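DUF2790 domain-containing protein (Pseudomonas aeruginosa, PDB 4F98) is of unknown function, a small all-beta protein of the DUF2790 family, probably exported by a signal sequence, and forms a two-chain assembly. Local coordinates at residues Glu15-Gly20 with His55-Leu60; Gln22-Asn27 with Glu48-Glu53; Val28-Asp33 with Thr44-Asp49; Thr38-Val43 with Leu60-Ser65. All coordinates share one frame; numbering follows the deposited sequence. Where two conformers were deposited one is given.

In the fold
The three-stranded antiparallel sheet, ordered 27-31, 40-48, 54-62, frames all four contacts. Contacts 3 and 4 each join neighbouring strands and both use strand 40-48; contact 3 lies nearest the middle of the chain and is partly buried, as is contact 4, and the R31-E61 salt bridge connects them. Contacts 1 and 2 are surface contacts made by the loop before strand 27-31, and both rely on His-carboxylate hydrogen bonds; H55 and D49 link them. Contacts 2 and 4 lie on opposite sides of the chain's centre, about 24 Å apart between centres. Backbone ladders dominate contacts 3 and 4, whereas polar side chains and waters weigh more in contact 2.

Contact 1 of 4, residues Glu15-Gly20 with His55-Leu60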
loop_
_atom_site.group_PDB
_atom_site.type_symbol
_atom_site.label_atom_id
_atom_site.label_comp_id
_atom_site.label_asym_id
_atom_site.label_seq_id
_atom_site.Cartn_x
_atom_site.Cartn_y
_atom_site.Cartn_z
ATOM N N GLU A 15 -3.593 4.933 16.075
ATOM C CA GLU A 15 -2.987 3.945 16.951
ATOM C C GLU A 15 -1.712 3.387 16.364
ATOM O O GLU A 15 -1.436 3.528 15.185
ATOM C CB GLU A 15 -3.983 2.884 17.371
ATOM C CG GLU A 15 -4.504 2.013 16.338
ATOM C CD GLU A 15 -5.663 1.153 16.851
ATOM O OE1 GLU A 15 -6.668 1.689 17.392
ATOM O OE2 GLU A 15 -5.552 -0.066 16.701
ATOM N N GLU A 16 -0.928 2.775 17.232
ATOM C CA GLU A 16 0.336 2.176 16.855
ATOM C C GLU A 16 0.114 1.119 15.780
ATOM O O GLU A 16 -0.727 0.248 15.949
ATOM C CB GLU A 16 0.997 1.581 18.108
ATOM C CG GLU A 16 2.306 0.856 17.838
ATOM C CD GLU A 16 3.138 0.589 19.069
ATOM O OE1 GLU A 16 2.858 1.195 20.115
ATOM O OE2 GLU A 16 4.080 -0.221 18.995
ATOM N N TYR A 17 0.872 1.255 14.689
ATOM C CA TYR A 17 0.793 0.240 13.656
ATOM C C TYR A 17 2.227 -0.114 13.208
ATOM O O TYR A 17 3.199 0.638 13.372
ATOM C CB TYR A 17 -0.243 0.635 12.564
ATOM C CG TYR A 17 -0.379 -0.306 11.386
ATOM C CD1 TYR A 17 -0.816 -1.618 11.547
ATOM C CD2 TYR A 17 -0.042 0.111 10.121
ATOM C CE1 TYR A 17 -0.906 -2.480 10.481
ATOM C CE2 TYR A 17 -0.149 -0.752 9.038
ATOM C CZ TYR A 17 -0.574 -2.044 9.234
ATOM O OH TYR A 17 -0.699 -2.925 8.182
ATOM N N HIS A 18 2.346 -1.371 12.809
ATOM C CA HIS A 18 3.617 -1.936 12.348
ATOM C C HIS A 18 3.364 -2.661 11.061
ATOM O O HIS A 18 2.484 -3.518 11.007
ATOM C CB HIS A 18 4.233 -2.854 13.410
ATOM C CG HIS A 18 4.629 -2.115 14.633
ATOM N ND1 HIS A 18 5.767 -1.351 14.685
ATOM C CD2 HIS A 18 3.993 -1.943 15.815
ATOM C CE1 HIS A 18 5.841 -0.771 15.873
ATOM N NE2 HIS A 18 4.762 -1.097 16.570
ATOM N N TYR A 19 4.156 -2.347 10.043
ATOM C CA TYR A 19 4.070 -3.055 8.773
ATOM C C TYR A 19 4.191 -4.555 8.997
ATOM O O TYR A 19 5.096 -4.996 9.720
ATOM C CB TYR A 19 5.186 -2.636 7.811
ATOM C CG TYR A 19 5.201 -3.492 6.555
ATOM C CD1 TYR A 19 4.369 -3.197 5.475
ATOM C CD2 TYR A 19 6.012 -4.624 6.466
ATOM C CE1 TYR A 19 4.385 -3.999 4.308
ATOM C CE2 TYR A 19 6.023 -5.435 5.315
ATOM C CZ TYR A 19 5.194 -5.123 4.253
ATOM O OH TYR A 19 5.166 -5.907 3.142
ATOM N N GLY A 20 3.303 -5.321 8.381
ATOM C CA GLY A 20 3.386 -6.784 8.442
ATOM C C GLY A 20 2.686 -7.400 9.629
ATOM O O GLY A 20 2.582 -8.625 9.731
ATOM N N HIS A 55 -10.640 1.182 14.488
ATOM C CA HIS A 55 -9.222 1.476 14.630
ATOM C C HIS A 55 -8.772 2.367 13.483
ATOM O O HIS A 55 -9.087 2.059 12.324
ATOM C CB HIS A 55 -8.408 0.181 14.560
ATOM C CG HIS A 55 -8.819 -0.851 15.563
ATOM N ND1 HIS A 55 -8.210 -0.968 16.790
ATOM C CD2 HIS A 55 -9.771 -1.814 15.528
ATOM C CE1 HIS A 55 -8.771 -1.957 17.471
ATOM N NE2 HIS A 55 -9.728 -2.479 16.729
ATOM N N LYS A 56 -8.106 3.469 13.802
ATOM C CA LYS A 56 -7.497 4.356 12.817
ATOM C C LYS A 56 -5.990 4.169 12.842
ATOM O O LYS A 56 -5.365 4.290 13.905
ATOM C CB LYS A 56 -7.835 5.813 13.128
ATOM C CG LYS A 56 -7.203 6.867 12.192
ATOM C CD LYS A 56 -7.462 8.319 12.688
ATOM C CE LYS A 56 -8.854 8.793 12.420
ATOM N NZ LYS A 56 -9.180 10.032 13.142
ATOM N N ILE A 57 -5.414 3.918 11.674
ATOM C CA ILE A 57 -3.962 3.739 11.504
ATOM C C ILE A 57 -3.505 4.604 10.332
ATOM O O ILE A 57 -4.273 4.845 9.397
ATOM C CB ILE A 57 -3.577 2.262 11.329
ATOM C CG1 ILE A 57 -4.392 1.602 10.210
ATOM C CG2 ILE A 57 -3.766 1.508 12.665
ATOM C CD1 ILE A 57 -3.911 0.210 9.803
ATOM N N ARG A 58 -2.291 5.125 10.418
ATOM C CA ARG A 58 -1.719 5.918 9.344
ATOM C C ARG A 58 -0.280 5.497 9.103
ATOM O O ARG A 58 0.488 5.275 10.044
ATOM C CB ARG A 58 -1.849 7.418 9.600
ATOM C CG ARG A 58 -1.452 8.290 8.406
ATOM C CD ARG A 58 -1.721 9.777 8.605
ATOM N NE ARG A 58 -1.225 10.255 9.887
ATOM C CZ ARG A 58 -2.000 10.705 10.878
ATOM N NH1 ARG A 58 -3.342 10.748 10.761
ATOM N NH2 ARG A 58 -1.415 11.092 11.994
ATOM N N PHE A 59 0.056 5.351 7.824
ATOM C CA PHE A 59 1.304 4.707 7.432
ATOM C C PHE A 59 1.609 5.120 5.984
ATOM O O PHE A 59 1.059 6.129 5.514
ATOM C CB PHE A 59 1.205 3.173 7.682
ATOM C CG PHE A 59 0.011 2.515 7.032
ATOM C CD1 PHE A 59 -1.243 2.568 7.618
ATOM C CD2 PHE A 59 0.152 1.801 5.858
ATOM C CE1 PHE A 59 -2.346 1.987 7.012
ATOM C CE2 PHE A 59 -0.943 1.196 5.254
ATOM C CZ PHE A 59 -2.206 1.287 5.849
ATOM N N LEU A 60 2.483 4.386 5.307
ATOM C CA LEU A 60 2.893 4.703 3.940
ATOM C C LEU A 60 2.546 3.555 3.021
ATOM O O LEU A 60 2.550 2.387 3.428
ATOM C CB LEU A 60 4.410 4.913 3.870
ATOM C CG LEU A 60 4.966 6.058 4.708
ATOM C CD1 LEU A 60 6.497 5.948 4.739
ATOM C CD2 LEU A 60 4.477 7.419 4.181
HETATM O O HOH W 1 -7.925 4.194 16.651
HETATM O O HOH W 2 -0.753 4.422 12.742
#
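The loop ahead of strand 27-31 runs past edge strand 54-62, and E15 and Y17 are its points of contact with H55, I57 and F59. One direct backbone bond joins the segments: E15 N donates to K56 O at 2.9 Å, with an N-H...O angle of 165°. Beside it, the E15 carboxylate stands perpendicular to the H55 ring and accepts from H55 ND1 chiefly on OE2, met on its syn side at 2.8 Å but tilted out of both planes; the bond to OE1 is weak. H55 NE2 bonds to D49, so the imidazole is held from two sides. Waters continue the polar seam, one between E15 OE1 and K56 N, another between E15 O and R58 N.

In one of its two conformers, the Y17 ring takes I57 CD1 over the centre of one face, 3.7 Å from the ring centroid to CD1, a CH-pi contact. I57 CG2 meets Y17 CB at 3.6 Å. With CG anti to the backbone N (chi1 177°), the Y17 ring also presents its edge to the face of F59, CE2 lying over that ring's centre; the centroids are 5.0 Å apart and the planes at 60°. Y17 OH bonds to W62 NE1 of the second subunit, and F59 meets the same tryptophan. The Y17-F59 edge-to-face pair lies at the subunit interface, beside a loop laid along a sheet edge.

Contact 2 of 4, residues Gln22-Asn27 with Glu48-Glu53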
loop_
_atom_site.group_PDB
_atom_site.type_symbol
_atom_site.label_atom_id
_atom_site.label_comp_id
_atom_site.label_asym_id
_atom_site.label_seq_id
_atom_site.Cartn_x
_atom_site.Cartn_y
_atom_site.Cartn_z
ATOM N N GLN A 22 -0.102 -8.859 11.921
ATOM C CA GLN A 22 -1.407 -9.509 11.815
ATOM C C GLN A 22 -2.413 -8.639 12.581
ATOM O O GLN A 22 -2.182 -8.279 13.732
ATOM C CB GLN A 22 -1.383 -10.923 12.420
ATOM N N LEU A 23 -3.475 -8.231 11.901
ATOM C CA LEU A 23 -4.577 -7.480 12.524
ATOM C C LEU A 23 -5.854 -8.294 12.406
ATOM O O LEU A 23 -5.956 -9.202 11.570
ATOM C CB LEU A 23 -4.764 -6.108 11.860
ATOM C CG LEU A 23 -3.608 -5.113 11.961
ATOM C CD1 LEU A 23 -3.954 -3.823 11.219
ATOM C CD2 LEU A 23 -3.260 -4.802 13.391
ATOM N N ASP A 24 -6.839 -7.931 13.221
ATOM C CA ASP A 24 -8.145 -8.538 13.152
ATOM C C ASP A 24 -9.034 -7.582 12.353
ATOM O O ASP A 24 -9.634 -6.668 12.920
ATOM C CB ASP A 24 -8.717 -8.781 14.544
ATOM C CG ASP A 24 -10.120 -9.399 14.484
ATOM O OD1 ASP A 24 -10.391 -10.202 13.560
ATOM O OD2 ASP A 24 -10.944 -9.064 15.335
ATOM N N VAL A 25 -9.065 -7.771 11.036
ATOM C CA VAL A 25 -9.811 -6.909 10.121
ATOM C C VAL A 25 -11.072 -7.614 9.650
ATOM O O VAL A 25 -11.008 -8.567 8.877
ATOM C CB VAL A 25 -8.949 -6.496 8.896
ATOM C CG1 VAL A 25 -9.759 -5.585 7.957
ATOM C CG2 VAL A 25 -7.639 -5.814 9.348
ATOM N N LYS A 26 -12.224 -7.132 10.110
ATOM C CA LYS A 26 -13.503 -7.606 9.593
ATOM C C LYS A 26 -13.904 -6.786 8.372
ATOM O O LYS A 26 -14.231 -7.338 7.331
ATOM C CB LYS A 26 -14.591 -7.506 10.643
ATOM C CG LYS A 26 -15.911 -8.128 10.216
ATOM C CD LYS A 26 -16.931 -8.023 11.319
ATOM C CE LYS A 26 -18.267 -8.618 10.906
ATOM N NZ LYS A 26 -19.279 -8.510 11.993
ATOM N N ASN A 27 -13.918 -5.462 8.528
ATOM C CA ASN A 27 -14.288 -4.542 7.464
ATOM C C ASN A 27 -13.349 -3.346 7.425
ATOM O O ASN A 27 -12.937 -2.856 8.446
ATOM C CB ASN A 27 -15.727 -4.032 7.654
ATOM C CG ASN A 27 -16.769 -5.100 7.388
ATOM O OD1 ASN A 27 -16.796 -5.697 6.311
ATOM N ND2 ASN A 27 -17.638 -5.333 8.359
ATOM N N GLU A 48 -12.747 -1.999 11.094
ATOM C CA GLU A 48 -13.577 -2.587 12.145
ATOM C C GLU A 48 -13.050 -3.981 12.413
ATOM O O GLU A 48 -12.843 -4.747 11.457
ATOM C CB GLU A 48 -15.025 -2.660 11.660
ATOM C CG GLU A 48 -16.005 -3.325 12.614
ATOM C CD GLU A 48 -17.316 -3.701 11.975
ATOM O OE1 GLU A 48 -17.460 -3.602 10.738
ATOM O OE2 GLU A 48 -18.224 -4.111 12.739
ATOM N N ASP A 49 -12.864 -4.315 13.684
ATOM C CA ASP A 49 -12.452 -5.659 14.062
ATOM C C ASP A 49 -13.665 -6.563 14.318
ATOM O O ASP A 49 -14.800 -6.110 14.274
ATOM C CB ASP A 49 -11.442 -5.634 15.221
ATOM C CG ASP A 49 -12.007 -5.179 16.545
ATOM O OD1 ASP A 49 -13.215 -5.343 16.818
ATOM O OD2 ASP A 49 -11.183 -4.698 17.361
ATOM N N HIS A 50 -13.428 -7.847 14.582
ATOM C CA HIS A 50 -14.549 -8.786 14.770
ATOM C C HIS A 50 -15.338 -8.544 16.061
ATOM O O HIS A 50 -16.505 -8.941 16.131
ATOM C CB HIS A 50 -14.107 -10.252 14.571
ATOM C CG HIS A 50 -13.902 -10.614 13.123
ATOM N ND1 HIS A 50 -12.674 -10.557 12.496
ATOM C CD2 HIS A 50 -14.790 -10.988 12.165
ATOM C CE1 HIS A 50 -12.808 -10.908 11.230
ATOM N NE2 HIS A 50 -14.082 -11.171 11.002
ATOM N N SER A 51 -14.735 -7.881 17.051
ATOM C CA SER A 51 -15.438 -7.501 18.275
ATOM C C SER A 51 -16.376 -6.304 18.043
ATOM O O SER A 51 -17.284 -6.069 18.837
ATOM C CB SER A 51 -14.447 -7.199 19.403
ATOM O OG SER A 51 -13.609 -8.316 19.658
ATOM N N GLY A 52 -16.145 -5.549 16.955
ATOM C CA GLY A 52 -16.938 -4.375 16.588
ATOM C C GLY A 52 -16.284 -3.027 16.855
ATOM O O GLY A 52 -16.891 -1.982 16.612
ATOM N N GLU A 53 -15.049 -3.052 17.352
ATOM C CA GLU A 53 -14.299 -1.836 17.609
ATOM C C GLU A 53 -13.650 -1.283 16.341
ATOM O O GLU A 53 -13.225 -2.054 15.479
ATOM C CB GLU A 53 -13.225 -2.129 18.673
ATOM C CG GLU A 53 -13.839 -2.508 20.054
ATOM C CD GLU A 53 -14.562 -1.344 20.657
ATOM O OE1 GLU A 53 -14.090 -0.216 20.461
ATOM O OE2 GLU A 53 -15.597 -1.527 21.318
HETATM O O HOH W 3 -11.551 -8.159 17.721
HETATM O O HOH W 4 -17.701 -6.352 14.159
HETATM O O HOH W 5 -18.083 -10.043 13.904
HETATM O O HOH W 6 -20.049 -5.847 11.739
#
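D24 and H50 meet through two hydrogen bonds that hold the imidazole and the start of the turn together. D24 puts CG anti to its N (chi1 179°), which sends the carboxylate across to H50: OD1 accepts from ND1 at 2.5 Å, on the syn side and in the ring plane, while OD2 accepts from H50 N at 2.9 Å from above the carboxylate plane. The carboxylate and ring planes are only 24° apart, consistent with this two-point grip. K26 approaches the same ring from over one face, its CB 3.7 Å from the H50 centroid and close to the ring normal. Its chain then runs fully extended to NZ, which two waters join to E48 OE2 and H50 O.

The N27 and E48 side chains run alongside each other in the same direction. N27 ND2 reaches E48 OE1 at 2.9 Å, nearly straight at 172° and in the amide plane, but from above the carboxylate plane. On the backbone, E48 O accepts from both K26 N and N27 N, the mark of a classic beta bulge, and E48 N returns a bond to N27 O. D49 opens a type I turn to G52, and its OD1 accepts from E53 N just after the turn. The contact therefore sits where the start of strand 27-31 meets the end of strand 40-48, with L23 and V25 lying against Y47 of that strand and W62 of the second subunit.

Contact 3 of 4, residues Val28-Asp33 with Thr44-Asp49; sequences VLHRTD and TVVYED
L29 and H30 both direct their backbone N-H groups at V46 O, at 2.8 Å from L29 N and 3.1 Å from H30 N. This is a classic beta bulge, and it shifts the register by one residue between the pairs V28-Y47 and H30-V46. H30 O takes V46 N in return. On the same face of the sheet H30 CB and V46 CB lie 4.0 Å apart. V28, R31, V45 and Y47 occupy the other, where V28 CG1 lies 4.2 Å from V45 CG1.

Beyond the strand end, the T32 side chain stands in for a backbone acceptor: with OG1 anti to the carbonyl carbon (chi1 -52°), it receives T44 N at 2.9 Å and 173°, while T32 N bonds to T44 O. R31 turns away from strand 40-48, bent at chi2 and chi3, and its NH1 bonds to T32 O. Farther out, R31 NH2 forms a salt bridge with E61, and R31 also bonds to G63 O and W62 O of the second subunit.

The strand axes are nearly antiparallel, at 172°. The chemistry implies a ladder extended by a threonine hydroxyl, with an arginine adding side-chain links to strand 54-62 and the partner subunit, beside backbone bonds to both.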
loop_
_atom_site.group_PDB
_atom_site.type_symbol
_atom_site.label_atom_id
_atom_site.label_comp_id
_atom_site.label_asym_id
_atom_site.label_seq_id
_atom_site.Cartn_x
_atom_site.Cartn_y
_atom_site.Cartn_z
ATOM N N VAL A 28 -13.059 -2.882 6.227
ATOM C CA VAL A 28 -12.325 -1.644 5.998
ATOM C C VAL A 28 -13.386 -0.578 5.725
ATOM O O VAL A 28 -14.140 -0.659 4.751
ATOM C CB VAL A 28 -11.328 -1.780 4.821
ATOM C CG1 VAL A 28 -10.616 -0.446 4.556
ATOM C CG2 VAL A 28 -10.320 -2.909 5.085
ATOM N N LEU A 29 -13.456 0.417 6.601
ATOM C CA LEU A 29 -14.475 1.473 6.476
ATOM C C LEU A 29 -14.005 2.709 5.742
ATOM O O LEU A 29 -14.815 3.409 5.138
ATOM C CB LEU A 29 -14.995 1.859 7.856
ATOM C CG LEU A 29 -15.604 0.731 8.722
ATOM C CD1 LEU A 29 -16.269 1.352 9.928
ATOM C CD2 LEU A 29 -16.550 -0.161 7.957
ATOM N N HIS A 30 -12.708 2.993 5.791
ATOM C CA HIS A 30 -12.136 4.140 5.112
ATOM C C HIS A 30 -10.721 3.812 4.707
ATOM O O HIS A 30 -9.986 3.184 5.461
ATOM C CB HIS A 30 -12.084 5.372 6.037
ATOM C CG HIS A 30 -11.320 6.515 5.447
ATOM N ND1 HIS A 30 -10.038 6.824 5.826
ATOM C CD2 HIS A 30 -11.627 7.366 4.444
ATOM C CE1 HIS A 30 -9.597 7.829 5.094
ATOM N NE2 HIS A 30 -10.546 8.184 4.249
ATOM N N ARG A 31 -10.338 4.253 3.519
ATOM C CA ARG A 31 -8.932 4.292 3.134
ATOM C C ARG A 31 -8.720 5.466 2.200
ATOM O O ARG A 31 -9.562 5.762 1.355
ATOM C CB ARG A 31 -8.491 2.947 2.529
ATOM C CG ARG A 31 -9.162 2.521 1.217
ATOM C CD ARG A 31 -8.287 2.780 0.042
ATOM N NE ARG A 31 -7.119 1.892 -0.011
ATOM C CZ ARG A 31 -5.827 2.243 0.002
ATOM N NH1 ARG A 31 -5.435 3.515 0.026
ATOM N NH2 ARG A 31 -4.903 1.290 -0.051
ATOM N N THR A 32 -7.603 6.165 2.355
ATOM C CA THR A 32 -7.244 7.308 1.513
ATOM C C THR A 32 -7.329 6.928 0.036
ATOM O O THR A 32 -6.882 5.854 -0.357
ATOM C CB THR A 32 -5.809 7.762 1.806
ATOM O OG1 THR A 32 -5.691 7.954 3.228
ATOM C CG2 THR A 32 -5.469 9.043 1.024
ATOM N N ASP A 33 -7.909 7.795 -0.778
ATOM C CA ASP A 33 -7.911 7.538 -2.223
ATOM C C ASP A 33 -6.563 8.030 -2.779
ATOM O O ASP A 33 -6.342 9.227 -3.008
ATOM C CB ASP A 33 -9.107 8.145 -2.969
ATOM C CG ASP A 33 -9.277 7.546 -4.381
ATOM O OD1 ASP A 33 -8.351 6.844 -4.852
ATOM O OD2 ASP A 33 -10.316 7.789 -5.042
ATOM N N THR A 44 -4.226 6.646 5.317
ATOM C CA THR A 44 -4.957 6.427 6.545
ATOM C C THR A 44 -6.035 5.395 6.289
ATOM O O THR A 44 -6.747 5.484 5.288
ATOM C CB THR A 44 -5.579 7.720 7.041
ATOM O OG1 THR A 44 -4.527 8.672 7.220
ATOM C CG2 THR A 44 -6.327 7.509 8.357
ATOM N N VAL A 45 -6.141 4.429 7.181
ATOM C CA VAL A 45 -7.162 3.400 7.166
ATOM C C VAL A 45 -7.967 3.444 8.461
ATOM O O VAL A 45 -7.397 3.600 9.535
ATOM C CB VAL A 45 -6.553 1.993 6.956
ATOM C CG1 VAL A 45 -7.600 0.883 7.199
ATOM C CG2 VAL A 45 -5.938 1.886 5.560
ATOM N N VAL A 46 -9.297 3.355 8.349
ATOM C CA VAL A 46 -10.151 3.022 9.480
ATOM C C VAL A 46 -10.749 1.654 9.201
ATOM O O VAL A 46 -11.364 1.448 8.158
ATOM C CB VAL A 46 -11.237 4.059 9.751
ATOM C CG1 VAL A 46 -12.134 3.630 10.948
ATOM C CG2 VAL A 46 -10.590 5.437 9.953
ATOM N N TYR A 47 -10.556 0.723 10.123
ATOM C CA TYR A 47 -11.104 -0.627 10.000
ATOM C C TYR A 47 -11.870 -1.018 11.266
ATOM O O TYR A 47 -11.642 -0.479 12.344
ATOM C CB TYR A 47 -10.001 -1.652 9.610
ATOM C CG TYR A 47 -9.063 -2.047 10.707
ATOM C CD1 TYR A 47 -9.374 -3.097 11.570
ATOM C CD2 TYR A 47 -7.870 -1.358 10.901
ATOM C CE1 TYR A 47 -8.520 -3.445 12.604
ATOM C CE2 TYR A 47 -6.996 -1.716 11.946
ATOM C CZ TYR A 47 -7.335 -2.742 12.796
ATOM O OH TYR A 47 -6.508 -3.097 13.827
ATOM N N GLU A 48 -12.747 -1.999 11.094
ATOM C CA GLU A 48 -13.577 -2.587 12.145
ATOM C C GLU A 48 -13.050 -3.981 12.413
ATOM O O GLU A 48 -12.843 -4.747 11.457
ATOM C CB GLU A 48 -15.025 -2.660 11.660
ATOM C CG GLU A 48 -16.005 -3.325 12.614
ATOM C CD GLU A 48 -17.316 -3.701 11.975
ATOM O OE1 GLU A 48 -17.460 -3.602 10.738
ATOM O OE2 GLU A 48 -18.224 -4.111 12.739
ATOM N N ASP A 49 -12.864 -4.315 13.684
ATOM C CA ASP A 49 -12.452 -5.659 14.062
ATOM C C ASP A 49 -13.665 -6.563 14.318
ATOM O O ASP A 49 -14.800 -6.110 14.274
ATOM C CB ASP A 49 -11.442 -5.634 15.221
ATOM C CG ASP A 49 -12.007 -5.179 16.545
ATOM O OD1 ASP A 49 -13.215 -5.343 16.818
ATOM O OD2 ASP A 49 -11.183 -4.698 17.361
#

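Contact 4 of 4, residues Thr38-Val43 with Leu60-Ser65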
loop_
_atom_site.group_PDB
_atom_site.type_symbol
_atom_site.label_atom_id
_atom_site.label_comp_id
_atom_site.label_asym_id
_atom_site.label_seq_id
_atom_site.Cartn_x
_atom_site.Cartn_y
_atom_site.Cartn_z
ATOM N N THR A 38 1.645 8.467 -7.559
ATOM C CA THR A 38 2.747 7.560 -7.905
ATOM C C THR A 38 3.808 7.625 -6.826
ATOM O O THR A 38 4.069 8.695 -6.251
ATOM C CB THR A 38 3.427 7.879 -9.257
ATOM O OG1 THR A 38 3.929 9.223 -9.260
ATOM C CG2 THR A 38 2.466 7.650 -10.426
ATOM N N GLY A 39 4.422 6.472 -6.551
ATOM C CA GLY A 39 5.469 6.374 -5.550
ATOM C C GLY A 39 4.879 6.339 -4.147
ATOM O O GLY A 39 3.668 6.189 -3.968
ATOM N N VAL A 40 5.732 6.516 -3.146
ATOM C CA VAL A 40 5.334 6.330 -1.769
ATOM C C VAL A 40 4.617 7.568 -1.253
ATOM O O VAL A 40 5.099 8.701 -1.379
ATOM C CB VAL A 40 6.520 5.896 -0.897
ATOM C CG1 VAL A 40 6.134 5.892 0.556
ATOM C CG2 VAL A 40 7.021 4.525 -1.341
ATOM N N VAL A 41 3.467 7.314 -0.629
ATOM C CA VAL A 41 2.550 8.349 -0.175
ATOM C C VAL A 41 1.917 7.921 1.146
ATOM O O VAL A 41 1.843 6.735 1.444
ATOM C CB VAL A 41 1.451 8.642 -1.253
ATOM C CG1 VAL A 41 2.052 9.225 -2.556
ATOM C CG2 VAL A 41 0.590 7.400 -1.530
ATOM N N PRO A 42 1.417 8.885 1.937
ATOM C CA PRO A 42 0.708 8.520 3.153
ATOM C C PRO A 42 -0.681 7.966 2.887
ATOM O O PRO A 42 -1.332 8.280 1.885
ATOM C CB PRO A 42 0.634 9.840 3.946
ATOM C CG PRO A 42 0.684 10.863 2.924
ATOM C CD PRO A 42 1.587 10.345 1.834
ATOM N N VAL A 43 -1.096 7.086 3.783
ATOM C CA VAL A 43 -2.416 6.475 3.751
ATOM C C VAL A 43 -2.941 6.339 5.170
ATOM O O VAL A 43 -2.199 5.990 6.097
ATOM C CB VAL A 43 -2.379 5.089 3.032
ATOM C CG1 VAL A 43 -1.309 4.170 3.600
ATOM C CG2 VAL A 43 -3.755 4.418 3.044
ATOM N N LEU A 60 2.483 4.386 5.307
ATOM C CA LEU A 60 2.893 4.703 3.940
ATOM C C LEU A 60 2.546 3.555 3.021
ATOM O O LEU A 60 2.550 2.387 3.428
ATOM C CB LEU A 60 4.410 4.913 3.870
ATOM C CG LEU A 60 4.966 6.058 4.708
ATOM C CD1 LEU A 60 6.497 5.948 4.739
ATOM C CD2 LEU A 60 4.477 7.419 4.181
ATOM N N GLU A 61 2.249 3.893 1.767
ATOM C CA GLU A 61 2.002 2.900 0.732
ATOM C C GLU A 61 2.445 3.440 -0.613
ATOM O O GLU A 61 2.732 4.631 -0.751
ATOM C CB GLU A 61 0.530 2.531 0.705
ATOM C CG GLU A 61 -0.376 3.622 0.142
ATOM C CD GLU A 61 -1.843 3.213 0.055
ATOM O OE1 GLU A 61 -2.220 2.092 0.472
ATOM O OE2 GLU A 61 -2.661 4.024 -0.434
ATOM N N TRP A 62 2.470 2.572 -1.604
ATOM C CA TRP A 62 2.718 3.003 -2.971
ATOM C C TRP A 62 1.390 3.445 -3.601
ATOM O O TRP A 62 0.365 2.788 -3.430
ATOM C CB TRP A 62 3.340 1.893 -3.780
ATOM C CG TRP A 62 4.726 1.573 -3.346
ATOM C CD1 TRP A 62 5.114 0.996 -2.172
ATOM C CD2 TRP A 62 5.942 1.859 -4.063
ATOM N NE1 TRP A 62 6.471 0.856 -2.131
ATOM C CE2 TRP A 62 7.008 1.386 -3.268
ATOM C CE3 TRP A 62 6.229 2.444 -5.304
ATOM C CZ2 TRP A 62 8.345 1.489 -3.668
ATOM C CZ3 TRP A 62 7.566 2.548 -5.699
ATOM C CH2 TRP A 62 8.599 2.071 -4.880
ATOM N N GLY A 63 1.421 4.570 -4.291
ATOM C CA GLY A 63 0.245 5.086 -4.962
ATOM C C GLY A 63 -0.272 4.144 -6.030
ATOM O O GLY A 63 0.424 3.229 -6.477
ATOM N N GLY A 64 -1.506 4.379 -6.434
ATOM C CA GLY A 64 -2.188 3.507 -7.352
ATOM C C GLY A 64 -1.815 3.627 -8.811
ATOM O O GLY A 64 -2.279 2.814 -9.591
ATOM N N SER A 65 -0.978 4.600 -9.174
ATOM C CA SER A 65 -0.615 4.847 -10.567
ATOM C C SER A 65 0.844 4.512 -10.875
ATOM O O SER A 65 1.695 4.499 -10.009
ATOM C CB SER A 65 -0.886 6.304 -10.921
ATOM O OG SER A 65 -2.284 6.544 -11.006
HETATM O O HOH W 7 2.951 4.091 -7.525
#
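E61 and V43 are brought together by their first torsions: at chi1 72° the E61 CG lies between the backbone N and the carbonyl carbon, and V43 CG1 does the same at 52°. The extended glutamate thus passes at about a right angle to the valine, its CG 3.6 Å from V43 CG1 and its CD 3.6 Å from V43 CB. Both carboxylate oxygens have polar partners farther out, OE2 in a hydrogen bond to N34 ND2 and OE1 in the salt bridge with R31. V40 sets CG2 anti to the carbonyl carbon and over one face of W62, 3.8 Å from the five-ring centroid, a CH-pi contact. V40 CG1 touches L60 CB at 3.9 Å.

The ladder beneath is antiparallel but strongly twisted: V41 and E61 are a hydrogen-bonded pair, V41 N to E61 O at 2.8 Å and E61 N to V41 O at 2.9 Å, and G63 N bonds to G39 O. Past the strand ends, one water joins G39 N, G63 O and S65 O, and T38 CG2 packs on S65. The contact pairs the start of strand 40-48 with the end of strand 54-62, whose N-to-C directions differ by 130° in these short segments. W62 NE1 reaches beyond the hairpin to Y17 of the second subunit, while the N34 loop following strand 27-31 lies against V41 and V43.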